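Local coordinates for protein predicted ATPase involved in replication control, Cdc46/Mcm family (Methanopyrus kandleri AV19, PDB 3F8T) that is an archaeal MCM homolog that probably binds ATP and single-stranded DNA and, as in its family, may act as a DNA helicase in replication, at residues 153-164 against 174-184; 443-451 against 483-491. The protein carries 2 engineered substitutions. One frame throughout, in Å; residues are numbered along the deposited sequence.

Contact 1. Residues 153-164 against 174-184; sequences HRLGPGLRVEIL and ALEVHKKDPIP
One face of the Arg160 guanidinium lies against the chain at Ile183 and Pro184, with NH1 3.6 Å from Pro184 CA, while Asp181 O sits at the edge of the group, close to its plane. There NH2 donates a fairly straight but long bond to Asp181 O (3.2 Å, 160° at the hydrogen). With CG anti to the backbone N (chi1 -169°) and the chain extended as far as NE, the arginine runs past Lys180 to reach residues 181-184, and NH1 also forms a salt bridge with Glu122. Replacing the arginine by an alanine removes the guanidinium, which would probably leave Asp181 O without this donor and the Glu122 charge without its mate, and open a gap beside Pro184. The His153 ring, turned toward the other end of the pairing, has Glu176 N over one face, and its ND1 is bonded to Leu150 O.

Between these two groups, strands 160-164 and 176-180 pair antiparallel within the OB-fold region. Glu162 and His178 form a hydrogen-bonded pair: each backbone N donates to the other's O, at 2.7 Å from His178 N to Glu162 O. Leu175 and Glu176 both face Leu164, a classic beta bulge, and Leu164 O accepts from both Leu175 N (2.7 Å) and Glu176 N (3.2 Å). Val177 and Ile163 lie side by side on one face, CG2 to CG1 4.1 Å, and Val177 CG1 meets Leu155 CD2 at 3.9 Å. On the face bearing Glu162, the bent Lys180 chain brings NZ only into a long salt bridge with OE1 of that glutamate, whose OE2 is held by Ser120.

Contact 2. Residues 443-451 against 483-491; sequences PTLPVTRRQ and VDWYLETAM
Leu445 and Leu487 each carry CG anti to the carbonyl carbon, chi1 -73° and -67°, a setting that turns CD1 of Leu445 to the helix and CD2 of Leu487 to the loop. Leu445 CD1 comes within 4.1 Å of Leu487 CD2 and presses more closely on Ala490 CB, at 3.5 Å. Met491, bent at both chi2 and chi3, crosses Leu445 obliquely and carries its CE methyl to Pro443, 3.7 Å from the CB of that proline. The other branch of Leu487 turns to Val447, where CD1 and CG2 are 3.6 Å apart and the two side chains stand at about a right angle.

Within the AAA-lid region, this packing sets the loop leading into helix 449-465 against the C-terminal part of helix 473-489. A capping box starts the former helix: Arg450 N donates to Thr448 OG1, and Gln451 OE1 takes a bond from Thr448 N on an in-plane lone pair (2.9 Å) and a second from Thr448 OG1, tilted from that plane. Two bonds thus fix the amide end of Gln451 while its CG rests 4.1 Å from Val483 CG1. A water accepts from Leu445 N and donates to Leu487 O, adding a polar bridge to the apolar seam.

Contact 1, in the OB-fold region, joins strands through backbone bonds; contact 2, in the AAA-lid region, packs side chains of a loop on a helix with one water between their backbones. They follow each other along the chain, their centres 42 Å apart and their nearest atoms about 23 Å apart, so neither touches the other. The P-loop ATPase region lies between them in sequence. Both border on it: Pro182 O of contact 1 accepts from Arg265, and Ala490 of contact 2 shares a backbone bond with Ile358 and packs on Phe376.

Contact 1. Residues 153-164 against 174-184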
loop_
_atom_site.group_PDB
_atom_site.type_symbol
_atom_site.label_atom_id
_atom_site.label_comp_id
_atom_site.label_asym_id
_atom_site.label_seq_id
_atom_site.Cartn_x
_atom_site.Cartn_y
_atom_site.Cartn_z
ATOM N N HIS A 153 -9.251 3.016 20.438
ATOM C CA HIS A 153 -9.199 2.304 19.162
ATOM C C HIS A 153 -7.767 2.182 18.689
ATOM O O HIS A 153 -6.993 3.132 18.777
ATOM C CB HIS A 153 -10.057 2.990 18.111
ATOM C CG HIS A 153 -11.504 3.046 18.470
ATOM N ND1 HIS A 153 -12.064 4.124 19.116
ATOM C CD2 HIS A 153 -12.504 2.153 18.286
ATOM C CE1 HIS A 153 -13.351 3.897 19.311
ATOM N NE2 HIS A 153 -13.644 2.707 18.816
ATOM N N ARG A 154 -7.417 1.004 18.195
ATOM C CA ARG A 154 -6.040 0.739 17.833
ATOM C C ARG A 154 -5.769 0.807 16.327
ATOM O O ARG A 154 -6.638 0.545 15.495
ATOM C CB ARG A 154 -5.577 -0.595 18.433
ATOM C CG ARG A 154 -5.130 -0.459 19.894
ATOM C CD ARG A 154 -5.190 -1.772 20.658
ATOM N NE ARG A 154 -4.350 -2.818 20.069
ATOM C CZ ARG A 154 -3.058 -3.027 20.349
ATOM N NH1 ARG A 154 -2.414 -2.260 21.219
ATOM N NH2 ARG A 154 -2.405 -4.021 19.748
ATOM N N LEU A 155 -4.545 1.200 16.009
ATOM C CA LEU A 155 -4.029 1.215 14.649
ATOM C C LEU A 155 -2.535 1.521 14.773
ATOM O O LEU A 155 -2.028 1.708 15.899
ATOM C CB LEU A 155 -4.790 2.224 13.755
ATOM C CG LEU A 155 -5.196 3.598 14.279
ATOM C CD1 LEU A 155 -3.980 4.464 14.650
ATOM C CD2 LEU A 155 -6.074 4.321 13.279
ATOM N N GLY A 156 -1.821 1.564 13.651
ATOM C CA GLY A 156 -0.383 1.831 13.701
ATOM C C GLY A 156 0.129 2.508 12.441
ATOM O O GLY A 156 -0.542 2.485 11.421
ATOM N N PRO A 157 1.337 3.096 12.504
ATOM C CA PRO A 157 1.879 3.847 11.359
ATOM C C PRO A 157 1.990 2.955 10.122
ATOM O O PRO A 157 2.453 1.813 10.223
ATOM C CB PRO A 157 3.272 4.260 11.845
ATOM C CG PRO A 157 3.163 4.242 13.389
ATOM C CD PRO A 157 2.277 3.052 13.644
ATOM N N GLY A 158 1.547 3.458 8.972
ATOM C CA GLY A 158 1.647 2.712 7.710
ATOM C C GLY A 158 0.379 1.960 7.356
ATOM O O GLY A 158 0.169 1.588 6.196
ATOM N N LEU A 159 -0.464 1.724 8.362
ATOM C CA LEU A 159 -1.740 1.039 8.156
ATOM C C LEU A 159 -2.665 1.911 7.321
ATOM O O LEU A 159 -2.695 3.122 7.502
ATOM C CB LEU A 159 -2.409 0.735 9.510
ATOM C CG LEU A 159 -3.431 -0.396 9.580
ATOM C CD1 LEU A 159 -2.770 -1.737 9.232
ATOM C CD2 LEU A 159 -4.038 -0.432 10.994
ATOM N N ARG A 160 -3.393 1.295 6.392
ATOM C CA ARG A 160 -4.490 1.977 5.726
ATOM C C ARG A 160 -5.804 1.688 6.457
ATOM O O ARG A 160 -6.160 0.537 6.692
ATOM C CB ARG A 160 -4.595 1.557 4.267
ATOM C CG ARG A 160 -5.534 2.413 3.467
ATOM C CD ARG A 160 -5.253 2.270 1.971
ATOM N NE ARG A 160 -6.338 2.864 1.202
ATOM C CZ ARG A 160 -7.434 2.212 0.835
ATOM N NH1 ARG A 160 -8.379 2.852 0.145
ATOM N NH2 ARG A 160 -7.585 0.923 1.137
ATOM N N VAL A 161 -6.529 2.748 6.793
ATOM C CA VAL A 161 -7.694 2.627 7.661
ATOM C C VAL A 161 -8.878 3.460 7.171
ATOM O O VAL A 161 -8.699 4.470 6.488
ATOM C CB VAL A 161 -7.330 3.031 9.127
ATOM C CG1 VAL A 161 -6.244 2.116 9.676
ATOM C CG2 VAL A 161 -6.872 4.499 9.200
ATOM N N GLU A 162 -10.090 3.002 7.482
ATOM C CA GLU A 162 -11.246 3.882 7.470
ATOM C C GLU A 162 -11.655 4.141 8.915
ATOM O O GLU A 162 -11.794 3.201 9.724
ATOM C CB GLU A 162 -12.420 3.324 6.653
ATOM C CG GLU A 162 -13.562 4.352 6.483
ATOM C CD GLU A 162 -14.615 3.966 5.440
ATOM O OE1 GLU A 162 -14.773 2.759 5.155
ATOM O OE2 GLU A 162 -15.307 4.885 4.920
ATOM N N ILE A 163 -11.811 5.419 9.248
ATOM C CA ILE A 163 -12.137 5.814 10.617
ATOM C C ILE A 163 -13.432 6.585 10.602
ATOM O O ILE A 163 -13.567 7.600 9.907
ATOM C CB ILE A 163 -11.049 6.699 11.285
ATOM C CG1 ILE A 163 -9.687 6.014 11.252
ATOM C CG2 ILE A 163 -11.423 7.031 12.767
ATOM C CD1 ILE A 163 -8.568 6.813 11.923
ATOM N N LEU A 164 -14.383 6.096 11.379
ATOM C CA LEU A 164 -15.632 6.793 11.578
ATOM C C LEU A 164 -15.519 7.596 12.862
ATOM O O LEU A 164 -14.939 7.124 13.841
ATOM C CB LEU A 164 -16.744 5.774 11.689
ATOM C CG LEU A 164 -18.027 6.167 10.993
ATOM C CD1 LEU A 164 -18.450 5.031 10.069
ATOM C CD2 LEU A 164 -19.069 6.439 12.048
ATOM N N ALA A 174 -12.546 9.538 17.065
ATOM C CA ALA A 174 -12.830 8.232 16.504
ATOM C C ALA A 174 -13.916 7.490 17.284
ATOM O O ALA A 174 -13.891 7.442 18.524
ATOM C CB ALA A 174 -11.527 7.398 16.423
ATOM N N LEU A 175 -14.864 6.928 16.540
ATOM C CA LEU A 175 -15.881 6.017 17.078
ATOM C C LEU A 175 -15.569 4.565 16.717
ATOM O O LEU A 175 -15.822 3.652 17.497
ATOM C CB LEU A 175 -17.261 6.382 16.526
ATOM C CG LEU A 175 -17.858 7.699 17.023
ATOM C CD1 LEU A 175 -19.024 8.095 16.127
ATOM C CD2 LEU A 175 -18.299 7.604 18.496
ATOM N N GLU A 176 -15.042 4.361 15.512
ATOM C CA GLU A 176 -14.558 3.039 15.098
ATOM C C GLU A 176 -13.459 3.152 14.044
ATOM O O GLU A 176 -13.369 4.150 13.328
ATOM C CB GLU A 176 -15.677 2.096 14.613
ATOM C CG GLU A 176 -16.858 2.722 13.901
ATOM C CD GLU A 176 -17.975 1.702 13.609
ATOM O OE1 GLU A 176 -17.700 0.687 12.924
ATOM O OE2 GLU A 176 -19.130 1.915 14.052
ATOM N N VAL A 177 -12.639 2.105 13.972
ATOM C CA VAL A 177 -11.491 2.040 13.071
ATOM C C VAL A 177 -11.603 0.716 12.319
ATOM O O VAL A 177 -11.769 -0.330 12.951
ATOM C CB VAL A 177 -10.150 2.119 13.852
ATOM C CG1 VAL A 177 -8.957 1.788 12.940
ATOM C CG2 VAL A 177 -9.970 3.498 14.469
ATOM N N HIS A 178 -11.582 0.786 10.987
ATOM C CA HIS A 178 -11.611 -0.397 10.136
ATOM C C HIS A 178 -10.316 -0.487 9.345
ATOM O O HIS A 178 -10.005 0.412 8.571
ATOM C CB HIS A 178 -12.803 -0.351 9.186
ATOM C CG HIS A 178 -14.132 -0.320 9.881
ATOM N ND1 HIS A 178 -14.658 -1.417 10.529
ATOM C CD2 HIS A 178 -15.038 0.673 10.026
ATOM C CE1 HIS A 178 -15.832 -1.099 11.047
ATOM N NE2 HIS A 178 -16.086 0.164 10.756
ATOM N N LYS A 179 -9.562 -1.563 9.571
ATOM C CA LYS A 179 -8.339 -1.843 8.820
ATOM C C LYS A 179 -8.718 -2.124 7.370
ATOM O O LYS A 179 -9.742 -2.766 7.094
ATOM C CB LYS A 179 -7.594 -3.039 9.437
ATOM C CG LYS A 179 -6.117 -3.122 9.056
ATOM C CD LYS A 179 -5.523 -4.544 9.185
ATOM C CE LYS A 179 -5.361 -4.991 10.632
ATOM N NZ LYS A 179 -4.449 -6.186 10.742
ATOM N N LYS A 180 -7.918 -1.614 6.440
ATOM C CA LYS A 180 -8.144 -1.810 5.011
ATOM C C LYS A 180 -6.907 -2.459 4.390
ATOM O O LYS A 180 -5.836 -2.472 5.016
ATOM C CB LYS A 180 -8.413 -0.467 4.309
ATOM C CG LYS A 180 -9.707 0.253 4.733
ATOM C CD LYS A 180 -10.945 -0.544 4.331
ATOM C CE LYS A 180 -12.222 0.121 4.782
ATOM N NZ LYS A 180 -13.397 -0.731 4.422
ATOM N N ASP A 181 -7.057 -2.980 3.168
ATOM C CA ASP A 181 -5.917 -3.459 2.370
ATOM C C ASP A 181 -4.957 -2.282 2.182
ATOM O O ASP A 181 -5.398 -1.142 2.199
ATOM C CB ASP A 181 -6.369 -3.934 0.976
ATOM C CG ASP A 181 -7.420 -5.046 1.023
ATOM O OD1 ASP A 181 -7.435 -5.834 1.994
ATOM O OD2 ASP A 181 -8.236 -5.132 0.065
ATOM N N PRO A 182 -3.647 -2.546 1.994
ATOM C CA PRO A 182 -2.716 -1.430 1.794
ATOM C C PRO A 182 -2.973 -0.595 0.537
ATOM O O PRO A 182 -2.537 0.553 0.467
ATOM C CB PRO A 182 -1.347 -2.121 1.690
ATOM C CG PRO A 182 -1.535 -3.451 2.371
ATOM C CD PRO A 182 -2.948 -3.844 2.010
ATOM N N ILE A 183 -3.694 -1.146 -0.432
ATOM C CA ILE A 183 -3.985 -0.403 -1.656
ATOM C C ILE A 183 -5.498 -0.259 -1.874
ATOM O O ILE A 183 -6.264 -1.106 -1.418
ATOM C CB ILE A 183 -3.260 -1.007 -2.896
ATOM C CG1 ILE A 183 -3.747 -2.430 -3.192
ATOM C CG2 ILE A 183 -1.737 -0.965 -2.667
ATOM C CD1 ILE A 183 -3.488 -2.881 -4.648
ATOM N N PRO A 184 -5.923 0.835 -2.534
ATOM C CA PRO A 184 -7.338 1.088 -2.790
ATOM C C PRO A 184 -8.001 -0.027 -3.593
ATOM O O PRO A 184 -7.378 -0.603 -4.483
ATOM C CB PRO A 184 -7.329 2.394 -3.608
ATOM C CG PRO A 184 -6.044 3.042 -3.281
ATOM C CD PRO A 184 -5.067 1.916 -3.057
HETATM O O HOH W 1 -3.211 -1.623 5.695
HETATM O O HOH W 2 -15.080 1.068 6.867
#

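Contact 2. Residues 443-451 against 483-491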
loop_
_atom_site.group_PDB
_atom_site.type_symbol
_atom_site.label_atom_id
_atom_site.label_comp_id
_atom_site.label_asym_id
_atom_site.label_seq_id
_atom_site.Cartn_x
_atom_site.Cartn_y
_atom_site.Cartn_z
ATOM N N PRO A 443 34.443 -14.536 -17.907
ATOM C CA PRO A 443 33.791 -14.004 -16.712
ATOM C C PRO A 443 32.278 -13.946 -16.897
ATOM O O PRO A 443 31.784 -13.431 -17.904
ATOM C CB PRO A 443 34.383 -12.595 -16.575
ATOM C CG PRO A 443 35.658 -12.640 -17.340
ATOM C CD PRO A 443 35.382 -13.560 -18.488
ATOM N N THR A 444 31.563 -14.523 -15.935
ATOM C CA THR A 444 30.110 -14.603 -15.994
ATOM C C THR A 444 29.530 -14.522 -14.590
ATOM O O THR A 444 30.142 -14.998 -13.625
ATOM C CB THR A 444 29.613 -15.904 -16.695
ATOM O OG1 THR A 444 29.498 -16.966 -15.744
ATOM C CG2 THR A 444 30.547 -16.335 -17.789
ATOM N N LEU A 445 28.359 -13.909 -14.471
ATOM C CA LEU A 445 27.661 -13.881 -13.192
ATOM C C LEU A 445 27.123 -15.270 -12.872
ATOM O O LEU A 445 26.645 -15.970 -13.775
ATOM C CB LEU A 445 26.530 -12.839 -13.204
ATOM C CG LEU A 445 26.905 -11.352 -13.144
ATOM C CD1 LEU A 445 25.699 -10.451 -13.351
ATOM C CD2 LEU A 445 27.599 -10.981 -11.843
ATOM N N PRO A 446 27.211 -15.692 -11.592
ATOM C CA PRO A 446 26.616 -16.982 -11.232
ATOM C C PRO A 446 25.095 -16.954 -11.359
ATOM O O PRO A 446 24.491 -15.887 -11.257
ATOM C CB PRO A 446 27.017 -17.164 -9.761
ATOM C CG PRO A 446 27.255 -15.783 -9.261
ATOM C CD PRO A 446 27.843 -15.035 -10.435
ATOM N N VAL A 447 24.509 -18.123 -11.598
ATOM C CA VAL A 447 23.071 -18.318 -11.561
ATOM C C VAL A 447 22.776 -19.165 -10.321
ATOM O O VAL A 447 23.094 -20.369 -10.266
ATOM C CB VAL A 447 22.550 -18.951 -12.878
ATOM C CG1 VAL A 447 21.101 -19.423 -12.755
ATOM C CG2 VAL A 447 22.685 -17.946 -14.016
ATOM N N THR A 448 22.206 -18.500 -9.317
ATOM C CA THR A 448 21.983 -19.078 -7.992
ATOM C C THR A 448 20.488 -19.165 -7.654
ATOM O O THR A 448 19.640 -18.808 -8.472
ATOM C CB THR A 448 22.681 -18.238 -6.906
ATOM O OG1 THR A 448 21.942 -17.036 -6.669
ATOM C CG2 THR A 448 24.131 -17.887 -7.306
ATOM N N ARG A 449 20.171 -19.619 -6.440
ATOM C CA ARG A 449 18.781 -19.655 -5.992
ATOM C C ARG A 449 18.095 -18.293 -6.125
ATOM O O ARG A 449 16.892 -18.250 -6.355
ATOM C CB ARG A 449 18.653 -20.180 -4.551
ATOM C CG ARG A 449 19.475 -19.404 -3.515
ATOM C CD ARG A 449 19.257 -19.935 -2.101
ATOM N NE ARG A 449 17.899 -19.673 -1.625
ATOM C CZ ARG A 449 17.583 -19.389 -0.364
ATOM N NH1 ARG A 449 18.525 -19.309 0.571
ATOM N NH2 ARG A 449 16.316 -19.168 -0.036
ATOM N N ARG A 450 18.859 -17.202 -5.985
ATOM C CA ARG A 450 18.325 -15.839 -6.122
ATOM C C ARG A 450 17.722 -15.636 -7.506
ATOM O O ARG A 450 16.648 -15.046 -7.637
ATOM C CB ARG A 450 19.415 -14.779 -5.877
ATOM C CG ARG A 450 19.899 -14.694 -4.429
ATOM C CD ARG A 450 21.068 -13.709 -4.252
ATOM N NE ARG A 450 22.241 -14.102 -5.036
ATOM C CZ ARG A 450 22.590 -13.557 -6.204
ATOM N NH1 ARG A 450 21.877 -12.559 -6.737
ATOM N NH2 ARG A 450 23.671 -14.009 -6.839
ATOM N N GLN A 451 18.410 -16.136 -8.532
ATOM C CA GLN A 451 17.926 -16.027 -9.915
ATOM C C GLN A 451 16.689 -16.881 -10.162
ATOM O O GLN A 451 15.765 -16.444 -10.849
ATOM C CB GLN A 451 19.036 -16.363 -10.914
ATOM C CG GLN A 451 20.023 -15.217 -11.128
ATOM C CD GLN A 451 20.816 -14.874 -9.873
ATOM O OE1 GLN A 451 21.435 -15.749 -9.254
ATOM N NE2 GLN A 451 20.777 -13.601 -9.473
ATOM N N VAL A 483 15.581 -12.003 -16.871
ATOM C CA VAL A 483 16.692 -12.318 -15.971
ATOM C C VAL A 483 17.959 -12.539 -16.806
ATOM O O VAL A 483 19.013 -11.972 -16.498
ATOM C CB VAL A 483 16.387 -13.523 -15.017
ATOM C CG1 VAL A 483 17.642 -13.926 -14.212
ATOM C CG2 VAL A 483 15.268 -13.164 -14.052
ATOM N N ASP A 484 17.836 -13.317 -17.878
ATOM C CA ASP A 484 18.958 -13.535 -18.816
ATOM C C ASP A 484 19.525 -12.238 -19.403
ATOM O O ASP A 484 20.755 -12.060 -19.492
ATOM C CB ASP A 484 18.538 -14.467 -19.948
ATOM C CG ASP A 484 18.474 -15.912 -19.517
ATOM O OD1 ASP A 484 19.127 -16.280 -18.518
ATOM O OD2 ASP A 484 17.760 -16.683 -20.177
ATOM N N TRP A 485 18.632 -11.329 -19.782
ATOM C CA TRP A 485 19.036 -10.028 -20.327
ATOM C C TRP A 485 19.863 -9.256 -19.301
ATOM O O TRP A 485 20.934 -8.746 -19.631
ATOM C CB TRP A 485 17.812 -9.228 -20.775
ATOM C CG TRP A 485 18.117 -7.893 -21.400
ATOM C CD1 TRP A 485 18.353 -7.632 -22.728
ATOM C CD2 TRP A 485 18.208 -6.637 -20.724
ATOM N NE1 TRP A 485 18.592 -6.284 -22.911
ATOM C CE2 TRP A 485 18.506 -5.654 -21.696
ATOM C CE3 TRP A 485 18.076 -6.246 -19.390
ATOM C CZ2 TRP A 485 18.667 -4.306 -21.373
ATOM C CZ3 TRP A 485 18.232 -4.902 -19.067
ATOM C CH2 TRP A 485 18.521 -3.949 -20.057
ATOM N N TYR A 486 19.368 -9.190 -18.063
ATOM C CA TYR A 486 20.100 -8.612 -16.924
ATOM C C TYR A 486 21.479 -9.250 -16.722
ATOM O O TYR A 486 22.499 -8.551 -16.607
ATOM C CB TYR A 486 19.264 -8.759 -15.635
ATOM C CG TYR A 486 20.067 -8.751 -14.344
ATOM C CD1 TYR A 486 21.039 -7.782 -14.121
ATOM C CD2 TYR A 486 19.841 -9.697 -13.345
ATOM C CE1 TYR A 486 21.789 -7.757 -12.953
ATOM C CE2 TYR A 486 20.600 -9.685 -12.146
ATOM C CZ TYR A 486 21.567 -8.698 -11.969
ATOM O OH TYR A 486 22.332 -8.603 -10.810
ATOM N N LEU A 487 21.510 -10.577 -16.647
ATOM C CA LEU A 487 22.766 -11.293 -16.401
ATOM C C LEU A 487 23.792 -11.070 -17.520
ATOM O O LEU A 487 24.998 -10.912 -17.256
ATOM C CB LEU A 487 22.505 -12.782 -16.210
ATOM C CG LEU A 487 21.723 -13.213 -14.962
ATOM C CD1 LEU A 487 21.484 -14.710 -15.022
ATOM C CD2 LEU A 487 22.421 -12.824 -13.652
ATOM N N GLU A 488 23.301 -11.044 -18.752
ATOM C CA GLU A 488 24.150 -10.898 -19.924
ATOM C C GLU A 488 24.642 -9.477 -20.111
ATOM O O GLU A 488 25.842 -9.262 -20.299
ATOM C CB GLU A 488 23.457 -11.452 -21.177
ATOM C CG GLU A 488 23.457 -12.989 -21.183
ATOM C CD GLU A 488 22.396 -13.625 -22.093
ATOM O OE1 GLU A 488 21.973 -12.985 -23.081
ATOM O OE2 GLU A 488 22.005 -14.788 -21.819
ATOM N N THR A 489 23.734 -8.510 -20.015
ATOM C CA THR A 489 24.091 -7.098 -20.154
ATOM C C THR A 489 25.020 -6.602 -19.046
ATOM O O THR A 489 25.856 -5.721 -19.282
ATOM C CB THR A 489 22.859 -6.191 -20.242
ATOM O OG1 THR A 489 22.099 -6.279 -19.022
ATOM C CG2 THR A 489 21.981 -6.607 -21.412
ATOM N N ALA A 490 24.889 -7.183 -17.850
ATOM C CA ALA A 490 25.753 -6.850 -16.708
ATOM C C ALA A 490 27.245 -7.038 -17.007
ATOM O O ALA A 490 28.095 -6.324 -16.451
ATOM C CB ALA A 490 25.370 -7.676 -15.500
ATOM N N MET A 491 27.541 -8.004 -17.875
ATOM C CA MET A 491 28.905 -8.432 -18.163
ATOM C C MET A 491 29.372 -8.100 -19.584
ATOM O O MET A 491 30.518 -8.371 -19.930
ATOM C CB MET A 491 29.044 -9.944 -17.936
ATOM C CG MET A 491 28.811 -10.404 -16.510
ATOM S SD MET A 491 29.974 -9.682 -15.330
ATOM C CE MET A 491 31.306 -10.875 -15.320
HETATM O O HOH W 3 26.706 -13.128 -16.885
#